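Local coordinates for protein 83aa long hypothetical transcriptional regulator asnC (Sulfolobus tokodaii, PDB 2ZBC) that probably acts as a stand-alone amino-acid-sensing RAM module of the Lrp/AsnC family, binding isoleucine between subunits of an eight-chain assembly, at residues A[17-22]-A[29-34]. Residues are numbered along the deposited sequence; the frame is centred on the assembly and turned at random.
Sequences EVFERL and TEVHVV. With ILE (isoleucine), chain J.
In the ferredoxin-like (βαββαβ) RAM domain, helix 17-22 packs on strand 30-34, which follows it, through F19 and L22 against V31 and V33, the axes of the two short segments nearly antiparallel (173°) and 8.9 Å apart at closest approach. With CG anti to the backbone N (chi1 167°), the F19 ring extends over to the strand. F19 CD1 lies 3.8 Å from V31 CG2 and meets V33 CG2 obliquely. At the ring edge, F19 CE1 comes within 3.6 Å of V31 O. V31 CG2 is shared, since L22 CD1 touches it at 3.9 Å while L22 also leans on V42 and I8 of the sheet. An alanine in place of F19 would probably open a gap beside V31 and V33, leaving L22 to hold V31. H32, whose CB points away from the helix, donates from NE2 to the anti lone pair of E30 OE1 (2.7 Å), in the ring plane; H32 ND1 is hydrogen-bonded to S79 OG of a second subunit, which should restrain the ring's rotation. That subunit extends the sheet through an antiparallel strand. V34 O accepts a hydrogen bond from the isoleucine N (3.0 Å), in a pocket completed by T69 and T71 of a third subunit, consistent with the dimeric alpha-beta barrel of Lrp/AsnC ligand-binding domains.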
loop_
_atom_site.group_PDB
_atom_site.type_symbol
_atom_site.label_atom_id
_atom_site.label_comp_id
_atom_site.label_asym_id
_atom_site.label_seq_id
_atom_site.Cartn_x
_atom_site.Cartn_y
_atom_site.Cartn_z
ATOM N N GLU A 17 -9.969 -14.991 -18.183
ATOM C CA GLU A 17 -9.600 -16.406 -18.306
ATOM C C GLU A 17 -9.603 -16.977 -16.897
ATOM O O GLU A 17 -10.123 -18.068 -16.652
ATOM C CB GLU A 17 -8.241 -16.606 -18.945
ATOM C CG GLU A 17 -8.225 -16.375 -20.456
ATOM C CD GLU A 17 -6.813 -16.458 -20.995
ATOM O OE1 GLU A 17 -6.166 -17.526 -20.875
ATOM O OE2 GLU A 17 -6.376 -15.459 -21.538
ATOM N N VAL A 18 -9.074 -16.191 -15.952
ATOM C CA VAL A 18 -9.104 -16.638 -14.575
ATOM C C VAL A 18 -10.531 -16.747 -14.039
ATOM O O VAL A 18 -10.886 -17.700 -13.336
ATOM C CB VAL A 18 -8.190 -15.751 -13.659
ATOM C CG1 VAL A 18 -8.347 -16.185 -12.134
ATOM C CG2 VAL A 18 -6.739 -15.829 -14.072
ATOM N N PHE A 19 -11.356 -15.761 -14.302
ATOM C CA PHE A 19 -12.773 -15.765 -13.876
ATOM C C PHE A 19 -13.475 -17.038 -14.405
ATOM O O PHE A 19 -14.136 -17.759 -13.643
ATOM C CB PHE A 19 -13.479 -14.479 -14.411
ATOM C CG PHE A 19 -14.982 -14.508 -14.301
ATOM C CD1 PHE A 19 -15.641 -13.907 -13.227
ATOM C CD2 PHE A 19 -15.752 -15.134 -15.264
ATOM C CE1 PHE A 19 -17.013 -13.958 -13.133
ATOM C CE2 PHE A 19 -17.129 -15.184 -15.188
ATOM C CZ PHE A 19 -17.766 -14.568 -14.133
ATOM N N GLU A 20 -13.246 -17.347 -15.674
ATOM C CA GLU A 20 -13.780 -18.568 -16.290
ATOM C C GLU A 20 -13.368 -19.864 -15.537
ATOM O O GLU A 20 -14.193 -20.714 -15.344
ATOM C CB GLU A 20 -13.355 -18.647 -17.758
ATOM C CG GLU A 20 -13.685 -19.929 -18.561
ATOM C CD GLU A 20 -13.338 -19.790 -20.086
ATOM O OE1 GLU A 20 -12.152 -19.385 -20.504
ATOM O OE2 GLU A 20 -14.295 -20.067 -20.880
ATOM N N ARG A 21 -12.108 -19.967 -15.110
ATOM C CA ARG A 21 -11.631 -21.130 -14.355
ATOM C C ARG A 21 -12.363 -21.193 -13.038
ATOM O O ARG A 21 -12.904 -22.253 -12.637
ATOM C CB ARG A 21 -10.157 -21.023 -14.078
ATOM C CG ARG A 21 -9.268 -21.136 -15.371
ATOM C CD ARG A 21 -7.751 -21.115 -15.101
ATOM N NE ARG A 21 -7.010 -21.042 -16.358
ATOM C CZ ARG A 21 -6.741 -22.127 -17.084
ATOM N NH1 ARG A 21 -7.053 -23.360 -16.631
ATOM N NH2 ARG A 21 -6.103 -21.987 -18.197
ATOM N N LEU A 22 -12.436 -20.023 -12.371
ATOM C CA LEU A 22 -13.014 -19.975 -11.055
ATOM C C LEU A 22 -14.468 -20.431 -11.016
ATOM O O LEU A 22 -14.890 -21.112 -10.010
ATOM C CB LEU A 22 -12.816 -18.635 -10.351
ATOM C CG LEU A 22 -11.382 -18.351 -9.927
ATOM C CD1 LEU A 22 -11.237 -16.801 -9.729
ATOM C CD2 LEU A 22 -10.887 -19.161 -8.725
ATOM N N THR A 29 -18.257 -19.851 -4.254
ATOM C CA THR A 29 -19.673 -19.584 -4.230
ATOM C C THR A 29 -20.057 -18.291 -4.905
ATOM O O THR A 29 -21.240 -18.141 -5.321
ATOM C CB THR A 29 -20.231 -19.592 -2.828
ATOM O OG1 THR A 29 -19.669 -18.499 -2.080
ATOM C CG2 THR A 29 -19.769 -20.884 -2.098
ATOM N N GLU A 30 -19.079 -17.363 -5.044
ATOM C CA GLU A 30 -19.273 -16.223 -5.942
ATOM C C GLU A 30 -17.934 -15.800 -6.522
ATOM O O GLU A 30 -16.870 -15.971 -5.906
ATOM C CB GLU A 30 -19.794 -14.910 -5.294
ATOM C CG GLU A 30 -20.635 -15.041 -4.103
ATOM C CD GLU A 30 -20.908 -13.710 -3.419
ATOM O OE1 GLU A 30 -20.734 -12.545 -3.976
ATOM O OE2 GLU A 30 -21.395 -13.914 -2.308
ATOM N N VAL A 31 -18.036 -15.108 -7.641
ATOM C CA VAL A 31 -16.809 -14.611 -8.310
ATOM C C VAL A 31 -17.205 -13.413 -9.158
ATOM O O VAL A 31 -18.231 -13.393 -9.842
ATOM C CB VAL A 31 -16.106 -15.747 -9.080
ATOM C CG1 VAL A 31 -17.035 -16.451 -10.057
ATOM C CG2 VAL A 31 -14.865 -15.300 -9.810
ATOM N N HIS A 32 -16.388 -12.370 -9.086
ATOM C CA HIS A 32 -16.711 -11.131 -9.758
ATOM C C HIS A 32 -15.427 -10.522 -10.281
ATOM O O HIS A 32 -14.498 -10.392 -9.503
ATOM C CB HIS A 32 -17.351 -10.124 -8.757
ATOM C CG HIS A 32 -18.417 -10.691 -7.836
ATOM N ND1 HIS A 32 -19.742 -10.809 -8.214
ATOM C CD2 HIS A 32 -18.370 -11.089 -6.548
ATOM C CE1 HIS A 32 -20.440 -11.326 -7.213
ATOM N NE2 HIS A 32 -19.633 -11.522 -6.190
ATOM N N VAL A 33 -15.370 -10.036 -11.525
ATOM C CA VAL A 33 -14.224 -9.139 -11.890
ATOM C C VAL A 33 -14.654 -7.737 -11.465
ATOM O O VAL A 33 -15.838 -7.342 -11.595
ATOM C CB VAL A 33 -13.923 -9.159 -13.419
ATOM C CG1 VAL A 33 -12.765 -8.293 -13.912
ATOM C CG2 VAL A 33 -13.653 -10.549 -13.889
ATOM N N VAL A 34 -13.661 -6.946 -11.083
ATOM C CA VAL A 34 -13.817 -5.644 -10.479
ATOM C C VAL A 34 -12.803 -4.635 -10.940
ATOM O O VAL A 34 -11.680 -4.963 -11.288
ATOM C CB VAL A 34 -13.766 -5.693 -8.944
ATOM C CG1 VAL A 34 -15.030 -6.305 -8.331
ATOM C CG2 VAL A 34 -12.494 -6.319 -8.454
HETATM N N ILE J . -8.789 -4.203 -11.720
HETATM C CA ILE J . -8.323 -3.827 -13.097
HETATM C C ILE J . -8.359 -2.373 -13.326
HETATM O O ILE J . -8.974 -1.683 -12.483
HETATM C CB ILE J . -9.074 -4.593 -14.198
HETATM C CG1 ILE J . -10.514 -4.088 -14.427
HETATM C CG2 ILE J . -9.014 -6.040 -13.947
HETATM C CD1 ILE J . -11.200 -4.725 -15.651
HETATM O OXT ILE J . -7.699 -1.992 -14.302
#